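Local coordinates for protein alpha-fucosidase GH29 (Fusarium graminearum, PDB 4PSR) that hydrolyses alpha-L-fucosides as a family 29 glycoside hydrolase, probably releasing the alpha-1,6-linked fucose from the core of glycoprotein glycans, at residues W133-N138 with H211-D216; L151-A156 with D216-D221; Y174-F179 with E202-W207. All blocks are in the same frame, centred on the assembly; numbering follows the deposited sequence.

Interaction 1. Residues W133-N138 with H211-D216; sequences WDSKVN and HREMLD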
loop_
_atom_site.group_PDB
_atom_site.type_symbol
_atom_site.label_atom_id
_atom_site.label_comp_id
_atom_site.label_asym_id
_atom_site.label_seq_id
_atom_site.Cartn_x
_atom_site.Cartn_y
_atom_site.Cartn_z
ATOM N N TRP A 133 20.598 -7.360 7.481
ATOM C CA TRP A 133 21.139 -8.599 6.885
ATOM C C TRP A 133 22.655 -8.658 7.174
ATOM O O TRP A 133 23.246 -7.708 7.704
ATOM C CB TRP A 133 20.839 -8.691 5.381
ATOM C CG TRP A 133 21.477 -7.612 4.568
ATOM C CD1 TRP A 133 22.642 -7.714 3.863
ATOM C CD2 TRP A 133 21.000 -6.264 4.365
ATOM N NE1 TRP A 133 22.926 -6.521 3.250
ATOM C CE2 TRP A 133 21.949 -5.609 3.558
ATOM C CE3 TRP A 133 19.884 -5.538 4.825
ATOM C CZ2 TRP A 133 21.806 -4.279 3.160
ATOM C CZ3 TRP A 133 19.752 -4.204 4.451
ATOM C CH2 TRP A 133 20.707 -3.593 3.615
ATOM N N ASP A 134 23.282 -9.784 6.845
ATOM C CA ASP A 134 24.724 -9.951 6.981
ATOM C C ASP A 134 25.382 -9.152 5.877
ATOM O O ASP A 134 25.482 -9.625 4.745
ATOM C CB ASP A 134 25.073 -11.434 6.825
ATOM C CG ASP A 134 26.489 -11.735 7.222
ATOM O OD1 ASP A 134 27.261 -10.785 7.434
ATOM O OD2 ASP A 134 26.820 -12.931 7.331
ATOM N N SER A 135 25.813 -7.934 6.181
ATOM C CA SER A 135 26.275 -6.981 5.172
ATOM C C SER A 135 27.787 -6.796 5.197
ATOM O O SER A 135 28.379 -6.572 6.267
ATOM C CB SER A 135 25.593 -5.633 5.401
ATOM O OG SER A 135 26.088 -4.641 4.530
ATOM N N LYS A 136 28.408 -6.927 4.030
ATOM C CA LYS A 136 29.824 -6.583 3.853
ATOM C C LYS A 136 29.975 -5.082 3.650
ATOM O O LYS A 136 30.944 -4.489 4.113
ATOM C CB LYS A 136 30.446 -7.360 2.692
ATOM C CG LYS A 136 30.402 -8.874 2.926
ATOM C CD LYS A 136 30.867 -9.693 1.732
ATOM C CE LYS A 136 30.553 -11.177 1.937
ATOM N NZ LYS A 136 29.098 -11.433 2.166
ATOM N N VAL A 137 29.013 -4.450 2.977
ATOM C CA VAL A 137 29.170 -3.022 2.692
ATOM C C VAL A 137 28.838 -2.137 3.886
ATOM O O VAL A 137 29.262 -0.972 3.927
ATOM C CB VAL A 137 28.358 -2.540 1.444
ATOM C CG1 VAL A 137 28.758 -3.331 0.190
ATOM C CG2 VAL A 137 26.882 -2.616 1.655
ATOM N N ASN A 138 28.113 -2.676 4.873
ATOM C CA ASN A 138 27.773 -1.917 6.075
ATOM C C ASN A 138 27.987 -2.771 7.319
ATOM O O ASN A 138 27.209 -3.686 7.595
ATOM C CB ASN A 138 26.325 -1.408 6.017
ATOM C CG ASN A 138 25.949 -0.622 7.245
ATOM O OD1 ASN A 138 26.829 -0.161 7.993
ATOM N ND2 ASN A 138 24.663 -0.441 7.465
ATOM N N HIS A 211 21.169 -1.823 -1.524
ATOM C CA HIS A 211 20.132 -2.490 -2.307
ATOM C C HIS A 211 20.642 -3.731 -3.032
ATOM O O HIS A 211 20.017 -4.784 -2.981
ATOM C CB HIS A 211 19.573 -1.574 -3.389
ATOM C CG HIS A 211 18.410 -0.735 -2.992
ATOM N ND1 HIS A 211 17.354 -1.234 -2.256
ATOM C CD2 HIS A 211 18.095 0.546 -3.297
ATOM C CE1 HIS A 211 16.434 -0.295 -2.136
ATOM N NE2 HIS A 211 16.856 0.797 -2.760
ATOM N N ARG A 212 21.769 -3.596 -3.716
ATOM C CA ARG A 212 22.331 -4.682 -4.511
ATOM C C ARG A 212 22.651 -5.911 -3.655
ATOM O O ARG A 212 22.320 -7.047 -4.013
ATOM C CB ARG A 212 23.592 -4.200 -5.235
ATOM C CG ARG A 212 24.430 -5.335 -5.810
ATOM C CD ARG A 212 25.421 -4.868 -6.859
ATOM N NE ARG A 212 26.347 -3.902 -6.291
ATOM C CZ ARG A 212 27.409 -3.412 -6.915
ATOM N NH1 ARG A 212 28.176 -2.530 -6.295
ATOM N NH2 ARG A 212 27.696 -3.791 -8.151
ATOM N N GLU A 213 23.300 -5.672 -2.526
ATOM C CA GLU A 213 23.731 -6.744 -1.626
ATOM C C GLU A 213 22.494 -7.417 -1.041
ATOM O O GLU A 213 22.380 -8.652 -1.017
ATOM C CB GLU A 213 24.610 -6.181 -0.518
ATOM C CG GLU A 213 25.275 -7.230 0.378
ATOM C CD GLU A 213 26.084 -6.551 1.445
ATOM O OE1 GLU A 213 25.456 -5.833 2.255
ATOM O OE2 GLU A 213 27.349 -6.606 1.423
ATOM N N MET A 214 21.533 -6.617 -0.571
ATOM C CA MET A 214 20.327 -7.171 0.026
ATOM C C MET A 214 19.561 -7.988 -1.003
ATOM O O MET A 214 19.082 -9.093 -0.713
ATOM C CB MET A 214 19.435 -6.041 0.605
ATOM C CG MET A 214 18.039 -6.505 1.107
ATOM S SD MET A 214 16.824 -6.724 -0.210
ATOM C CE MET A 214 16.598 -5.016 -0.722
ATOM N N LEU A 215 19.434 -7.494 -2.225
ATOM C CA LEU A 215 18.515 -8.159 -3.148
ATOM C C LEU A 215 19.129 -9.440 -3.731
ATOM O O LEU A 215 18.399 -10.399 -4.007
ATOM C CB LEU A 215 17.990 -7.190 -4.208
ATOM C CG LEU A 215 18.892 -6.730 -5.362
ATOM C CD1 LEU A 215 18.893 -7.756 -6.504
ATOM C CD2 LEU A 215 18.480 -5.352 -5.882
ATOM N N ASP A 216 20.451 -9.471 -3.875
ATOM C CA ASP A 216 21.121 -10.707 -4.252
ATOM C C ASP A 216 21.075 -11.730 -3.109
ATOM O O ASP A 216 21.064 -12.941 -3.352
ATOM C CB ASP A 216 22.578 -10.446 -4.669
ATOM C CG ASP A 216 22.722 -9.805 -6.056
ATOM O OD1 ASP A 216 21.839 -9.969 -6.932
ATOM O OD2 ASP A 216 23.773 -9.177 -6.268
#

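Interaction 2. Residues L151-A156 with D216-D221; sequences LVKLWA and DHVQPD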
loop_
_atom_site.group_PDB
_atom_site.type_symbol
_atom_site.label_atom_id
_atom_site.label_comp_id
_atom_site.label_asym_id
_atom_site.label_seq_id
_atom_site.Cartn_x
_atom_site.Cartn_y
_atom_site.Cartn_z
ATOM N N LEU A 151 18.938 -11.236 10.660
ATOM C CA LEU A 151 17.494 -11.149 10.854
ATOM C C LEU A 151 16.754 -11.189 9.542
ATOM O O LEU A 151 15.750 -11.898 9.423
ATOM C CB LEU A 151 17.118 -9.906 11.672
ATOM C CG LEU A 151 17.740 -9.875 13.066
ATOM C CD1 LEU A 151 17.456 -8.511 13.704
ATOM C CD2 LEU A 151 17.224 -11.006 13.935
ATOM N N VAL A 152 17.245 -10.449 8.554
ATOM C CA VAL A 152 16.566 -10.404 7.259
ATOM C C VAL A 152 16.530 -11.793 6.584
ATOM O O VAL A 152 15.504 -12.173 6.050
ATOM C CB VAL A 152 17.150 -9.272 6.404
ATOM C CG1 VAL A 152 16.750 -9.400 4.970
ATOM C CG2 VAL A 152 16.685 -7.903 6.976
ATOM N N LYS A 153 17.633 -12.530 6.625
ATOM C CA LYS A 153 17.654 -13.861 6.017
ATOM C C LYS A 153 16.732 -14.832 6.763
ATOM O O LYS A 153 16.023 -15.607 6.123
ATOM C CB LYS A 153 19.079 -14.397 5.909
ATOM C CG LYS A 153 19.237 -15.641 5.036
ATOM C CD LYS A 153 19.013 -15.396 3.539
ATOM C CE LYS A 153 19.484 -16.611 2.750
ATOM N NZ LYS A 153 19.096 -16.622 1.327
ATOM N N LEU A 154 16.717 -14.757 8.094
ATOM C CA LEU A 154 15.822 -15.584 8.925
ATOM C C LEU A 154 14.356 -15.312 8.513
ATOM O O LEU A 154 13.563 -16.241 8.292
ATOM C CB LEU A 154 16.005 -15.161 10.395
ATOM C CG LEU A 154 16.001 -15.986 11.672
ATOM C CD1 LEU A 154 16.442 -17.414 11.511
ATOM C CD2 LEU A 154 16.950 -15.255 12.619
ATOM N N TRP A 155 13.971 -14.042 8.430
ATOM C CA TRP A 155 12.613 -13.716 8.032
ATOM C C TRP A 155 12.310 -14.200 6.628
ATOM O O TRP A 155 11.244 -14.784 6.386
ATOM C CB TRP A 155 12.357 -12.219 8.072
ATOM C CG TRP A 155 12.297 -11.547 9.432
ATOM C CD1 TRP A 155 13.077 -10.511 9.838
ATOM C CD2 TRP A 155 11.406 -11.829 10.519
ATOM N NE1 TRP A 155 12.730 -10.132 11.100
ATOM C CE2 TRP A 155 11.725 -10.941 11.556
ATOM C CE3 TRP A 155 10.393 -12.758 10.725
ATOM C CZ2 TRP A 155 11.020 -10.910 12.766
ATOM C CZ3 TRP A 155 9.707 -12.741 11.934
ATOM C CH2 TRP A 155 10.034 -11.828 12.941
ATOM N N ALA A 156 13.241 -13.961 5.707
ATOM C CA ALA A 156 12.996 -14.310 4.316
ATOM C C ALA A 156 12.803 -15.805 4.153
ATOM O O ALA A 156 11.892 -16.248 3.461
ATOM C CB ALA A 156 14.149 -13.836 3.430
ATOM N N ASP A 216 20.451 -9.471 -3.875
ATOM C CA ASP A 216 21.121 -10.707 -4.252
ATOM C C ASP A 216 21.075 -11.730 -3.109
ATOM O O ASP A 216 21.064 -12.941 -3.352
ATOM C CB ASP A 216 22.578 -10.446 -4.669
ATOM C CG ASP A 216 22.722 -9.805 -6.056
ATOM O OD1 ASP A 216 21.839 -9.969 -6.932
ATOM O OD2 ASP A 216 23.773 -9.177 -6.268
ATOM N N HIS A 217 21.004 -11.248 -1.871
ATOM C CA HIS A 217 21.016 -12.107 -0.672
ATOM C C HIS A 217 19.689 -12.817 -0.439
ATOM O O HIS A 217 19.671 -13.978 -0.045
ATOM C CB HIS A 217 21.354 -11.219 0.539
ATOM C CG HIS A 217 21.653 -11.948 1.814
ATOM N ND1 HIS A 217 22.638 -12.908 1.923
ATOM C CD2 HIS A 217 21.186 -11.744 3.069
ATOM C CE1 HIS A 217 22.725 -13.300 3.184
ATOM N NE2 HIS A 217 21.850 -12.613 3.899
ATOM N N VAL A 218 18.573 -12.143 -0.686
ATOM C CA VAL A 218 17.257 -12.712 -0.379
ATOM C C VAL A 218 16.268 -12.757 -1.544
ATOM O O VAL A 218 15.171 -13.297 -1.401
ATOM C CB VAL A 218 16.583 -12.069 0.880
ATOM C CG1 VAL A 218 17.477 -12.213 2.070
ATOM C CG2 VAL A 218 16.179 -10.595 0.640
ATOM N N GLN A 219 16.655 -12.253 -2.708
ATOM C CA GLN A 219 15.804 -12.307 -3.898
ATOM C C GLN A 219 14.343 -11.854 -3.670
ATOM O O GLN A 219 13.383 -12.599 -3.946
ATOM C CB GLN A 219 15.854 -13.693 -4.570
ATOM C CG GLN A 219 17.281 -14.136 -4.923
ATOM C CD GLN A 219 17.336 -15.447 -5.716
ATOM O OE1 GLN A 219 16.304 -16.067 -6.001
ATOM N NE2 GLN A 219 18.558 -15.889 -6.046
ATOM N N PRO A 220 14.169 -10.619 -3.198
ATOM C CA PRO A 220 12.807 -10.141 -2.901
ATOM C C PRO A 220 11.901 -10.028 -4.124
ATOM O O PRO A 220 12.362 -9.656 -5.215
ATOM C CB PRO A 220 13.047 -8.749 -2.314
ATOM C CG PRO A 220 14.344 -8.309 -2.946
ATOM C CD PRO A 220 15.171 -9.541 -3.092
ATOM N N ASP A 221 10.629 -10.346 -3.923
ATOM C CA ASP A 221 9.602 -10.145 -4.925
ATOM C C ASP A 221 9.179 -8.682 -5.036
ATOM O O ASP A 221 8.755 -8.255 -6.110
ATOM C CB ASP A 221 8.421 -11.034 -4.590
ATOM C CG ASP A 221 8.812 -12.488 -4.581
ATOM O OD1 ASP A 221 9.186 -12.997 -5.669
ATOM O OD2 ASP A 221 8.799 -13.120 -3.502
#

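Interaction 3. Residues Y174-F179 with E202-W207; sequences YNYNGF and EEDQLW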
loop_
_atom_site.group_PDB
_atom_site.type_symbol
_atom_site.label_atom_id
_atom_site.label_comp_id
_atom_site.label_asym_id
_atom_site.label_seq_id
_atom_site.Cartn_x
_atom_site.Cartn_y
_atom_site.Cartn_z
ATOM N N TYR A 174 16.975 8.642 3.380
ATOM C CA TYR A 174 16.884 9.795 4.281
ATOM C C TYR A 174 18.000 9.776 5.325
ATOM O O TYR A 174 18.367 10.811 5.909
ATOM C CB TYR A 174 15.493 9.878 4.918
ATOM C CG TYR A 174 15.232 11.074 5.788
ATOM C CD1 TYR A 174 15.650 12.353 5.418
ATOM C CD2 TYR A 174 14.490 10.948 6.947
ATOM C CE1 TYR A 174 15.387 13.434 6.217
ATOM C CE2 TYR A 174 14.220 12.039 7.761
ATOM C CZ TYR A 174 14.653 13.287 7.379
ATOM O OH TYR A 174 14.360 14.345 8.226
ATOM N N ASN A 175 18.612 8.604 5.512
ATOM C CA ASN A 175 19.753 8.469 6.406
ATOM C C ASN A 175 20.827 9.555 6.235
ATOM O O ASN A 175 21.351 10.046 7.244
ATOM C CB ASN A 175 20.377 7.068 6.218
ATOM C CG ASN A 175 21.673 6.903 6.957
ATOM O OD1 ASN A 175 22.747 7.005 6.352
ATOM N ND2 ASN A 175 21.604 6.687 8.266
ATOM N N TYR A 176 21.137 9.897 4.994
ATOM C CA TYR A 176 22.169 10.887 4.705
ATOM C C TYR A 176 21.600 12.154 4.116
ATOM O O TYR A 176 22.374 12.996 3.616
ATOM C CB TYR A 176 23.253 10.307 3.795
ATOM C CG TYR A 176 22.853 9.862 2.398
ATOM C CD1 TYR A 176 22.355 8.567 2.165
ATOM C CD2 TYR A 176 23.062 10.694 1.281
ATOM C CE1 TYR A 176 22.055 8.149 0.903
ATOM C CE2 TYR A 176 22.730 10.270 -0.004
ATOM C CZ TYR A 176 22.257 8.987 -0.186
ATOM O OH TYR A 176 21.958 8.532 -1.451
ATOM N N ASN A 177 20.272 12.295 4.147
ATOM C CA ASN A 177 19.577 13.484 3.633
ATOM C C ASN A 177 18.865 14.239 4.739
ATOM O O ASN A 177 17.968 15.018 4.463
ATOM C CB ASN A 177 18.614 13.129 2.483
ATOM C CG ASN A 177 19.316 12.998 1.166
ATOM O OD1 ASN A 177 19.714 14.015 0.569
ATOM N ND2 ASN A 177 19.469 11.790 0.673
ATOM N N GLY A 178 19.263 14.029 5.989
ATOM C CA GLY A 178 18.802 14.837 7.094
ATOM C C GLY A 178 18.364 14.096 8.336
ATOM O O GLY A 178 18.302 14.694 9.397
ATOM N N PHE A 179 18.077 12.801 8.248
ATOM C CA PHE A 179 17.570 12.100 9.433
ATOM C C PHE A 179 18.413 12.346 10.671
ATOM O O PHE A 179 17.886 12.613 11.743
ATOM C CB PHE A 179 17.518 10.597 9.150
ATOM C CG PHE A 179 16.840 9.768 10.230
ATOM C CD1 PHE A 179 15.472 9.816 10.421
ATOM C CD2 PHE A 179 17.587 8.898 11.008
ATOM C CE1 PHE A 179 14.842 9.025 11.377
ATOM C CE2 PHE A 179 16.959 8.098 11.961
ATOM C CZ PHE A 179 15.601 8.174 12.140
ATOM N N GLU A 202 30.037 8.928 -1.801
ATOM C CA GLU A 202 30.157 7.644 -1.132
ATOM C C GLU A 202 28.798 7.213 -0.608
ATOM O O GLU A 202 28.477 6.016 -0.662
ATOM C CB GLU A 202 31.155 7.730 0.012
ATOM C CG GLU A 202 32.582 7.905 -0.485
ATOM C CD GLU A 202 33.606 8.024 0.623
ATOM O OE1 GLU A 202 33.331 7.555 1.756
ATOM O OE2 GLU A 202 34.691 8.589 0.323
ATOM N N GLU A 203 27.999 8.154 -0.116
ATOM C CA GLU A 203 26.658 7.825 0.406
ATOM C C GLU A 203 25.765 7.365 -0.737
ATOM O O GLU A 203 25.000 6.408 -0.566
ATOM C CB GLU A 203 25.989 9.015 1.122
ATOM C CG GLU A 203 26.669 9.446 2.421
ATOM C CD GLU A 203 26.427 8.565 3.611
ATOM O OE1 GLU A 203 25.730 7.523 3.460
ATOM O OE2 GLU A 203 26.923 8.897 4.724
ATOM N N ASP A 204 25.815 8.043 -1.886
ATOM C CA ASP A 204 25.017 7.647 -3.042
ATOM C C ASP A 204 25.409 6.239 -3.503
ATOM O O ASP A 204 24.573 5.401 -3.842
ATOM C CB ASP A 204 25.138 8.678 -4.188
ATOM C CG ASP A 204 24.336 9.954 -3.934
ATOM O OD1 ASP A 204 23.185 9.857 -3.458
ATOM O OD2 ASP A 204 24.881 11.054 -4.228
ATOM N N GLN A 205 26.702 5.964 -3.522
ATOM C CA GLN A 205 27.168 4.643 -3.872
ATOM C C GLN A 205 26.688 3.592 -2.861
ATOM O O GLN A 205 26.296 2.487 -3.279
ATOM C CB GLN A 205 28.714 4.626 -3.980
ATOM C CG GLN A 205 29.284 3.274 -4.364
ATOM C CD GLN A 205 28.984 2.925 -5.817
ATOM O OE1 GLN A 205 29.340 3.681 -6.724
ATOM N NE2 GLN A 205 28.347 1.787 -6.054
ATOM N N LEU A 206 26.741 3.917 -1.582
ATOM C CA LEU A 206 26.312 3.023 -0.515
ATOM C C LEU A 206 24.813 2.758 -0.616
ATOM O O LEU A 206 24.367 1.623 -0.329
ATOM C CB LEU A 206 26.706 3.598 0.852
ATOM C CG LEU A 206 26.350 2.750 2.068
ATOM C CD1 LEU A 206 27.084 1.407 2.033
ATOM C CD2 LEU A 206 26.692 3.485 3.356
ATOM N N TRP A 207 24.020 3.734 -1.047
ATOM C CA TRP A 207 22.572 3.516 -1.209
ATOM C C TRP A 207 22.328 2.373 -2.178
ATOM O O TRP A 207 21.537 1.451 -1.916
ATOM C CB TRP A 207 21.906 4.804 -1.707
ATOM C CG TRP A 207 20.421 4.663 -1.961
ATOM C CD1 TRP A 207 19.408 4.879 -1.070
ATOM C CD2 TRP A 207 19.807 4.288 -3.197
ATOM N NE1 TRP A 207 18.187 4.631 -1.683
ATOM C CE2 TRP A 207 18.400 4.251 -2.976
ATOM C CE3 TRP A 207 20.301 3.954 -4.461
ATOM C CZ2 TRP A 207 17.492 3.939 -3.995
ATOM C CZ3 TRP A 207 19.403 3.628 -5.464
ATOM C CH2 TRP A 207 18.002 3.618 -5.222
HETATM O O HOH W 1 25.130 6.172 5.493
#

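Interaction 1. Residues W133-N138 with H211-D216
Both carboxylate oxygens of Glu213 are gripped by the loop 133-138, each by two donors. OE1 takes the hydroxyl of Ser135 on its syn lone pair (OG to OE1 2.6 Å) and the indole N-H of Trp133 on its anti side, tilted out of the carboxylate plane (NE1 to OE1 2.8 Å), the latter a fairly straight bond lying near the ring plane. OE2 faces backbone instead: the amide of Lys136 comes from above the carboxylate plane (N to OE2 2.8 Å), while that of Val137 uses the syn lone pair (N to OE2 3.1 Å). Four bonds of different direction fix the rotation of the carboxylate, and so many donors would be expected to favour its charged form. A glutamate suits the place because its chain can run straight out from the helix, with CG anti to the backbone N (chi1 -172°) and chi2 extended as well. Ser135 is itself oriented, since its OG accepts from the amide of Asn138 in an ST motif. Beside these bonds, CB of Met214 lies over the six-membered ring of Trp133, 3.8 Å from the centroid, a CH-pi contact. Both side chains also touch Met170 of strand 165-170. CG2 of Val137 flanks OE1. One carboxylate of helix 200-218 thus holds the long loop following strand 119-125 in this TIM barrel.

Interaction 2. Residues L151-A156 with D216-D221
Val218 fits against Val152 and Ala156 on the barrel side of the contact, and this apolar part is the closely packed one. Its CB lies 3.9 Å from CB of Ala156, and its CG1 is 4.1 Å from CG1 of Val152, so that a single branched side chain touches two residues one helical turn apart. The small alanine is consistent with the close approach of the backbones here. Leu166 of strand 165-170 touches both Ala156 and Val218 and joins this side to the barrel. The other side is looser and more polar, formed by the partly exposed Lys153 and His217. Lys153 has two conformers, a sign of this looseness. In the one described, CG is anti to the backbone N (chi1 -168°) and the chain then bends at chi2 (69°), which lays CD over one face of the His217 ring, 4.2 Å from the centroid and offset toward the rim. Its NZ goes on to the carbonyl O of His217 (3.0 Å), meeting it almost head-on near the end of helix 200-218. A long, flexible lysine suits this border, greasy along its chain and polar at its tip, while NE2 of His217 is hydrogen-bonded to OD2 of Asp150. Here helix 151-161 meets the end of helix 200-218, the helix-to-helix packing outside neighbouring parallel strands that characterises a TIM barrel.

Interaction 3. Residues Y174-F179 with E202-W207
Tyr176 and Glu203 bury most of the surface here, with Asp204 adding a direct polar partner. The tyrosine ring lies against helix 200-218, its CG between the backbone N and carbonyl carbon (chi1 63°), and CB of Glu203 sits over one face of the ring, 3.5 Å from the centroid, as a CH-pi contact. Glu203 then folds back at chi2 (-76°), and its carboxylate comes to lie nearly parallel to the ring plane (13° apart), alongside CB of Tyr176. The opposite ring face carries ND2 of Asn177. At the far end of the ring, OH of Tyr176 donates to OD1 of Asp204 (2.7 Å), on the anti side and tilted out of the carboxylate plane, and CB of Trp207 fits beside the hydroxyl at 3.7 Å from OH. Tyrosine suits the place because it offers both a flat face for an aliphatic chain and a hydroxyl for an acid. Outside the two segments, OE2 of Glu203 accepts from the amide of Leu198, and OD1 of Asp204 from that of Asp245. Both buried acids thus have donors, Leu198 N for Glu203 and Tyr176 OH with Asp245 N for Asp204, which is consistent with their remaining ionised within the protein.

In the fold
All three contacts draw on helix 200-218, taken at successive places along its length: 202-207 in interaction 3, 211-216 in interaction 1 and its final turn in interaction 2. Interaction 1 lies between the others: CB of Trp133 packs against both His217 and Val152 of interaction 2, and O of Val137 packs on CD1 of Leu206 of interaction 3, whereas interactions 2 and 3 stay about 11 Å apart at their nearest atoms. Interactions 2 and 3 are buried; interaction 1 is partly so. Chemistry follows position: the helix start holds a loop-borne short helix through an aromatic ring and acids, the middle secures an irregular loop through a carboxylate, and the end joins another barrel helix chiefly by aliphatic packing.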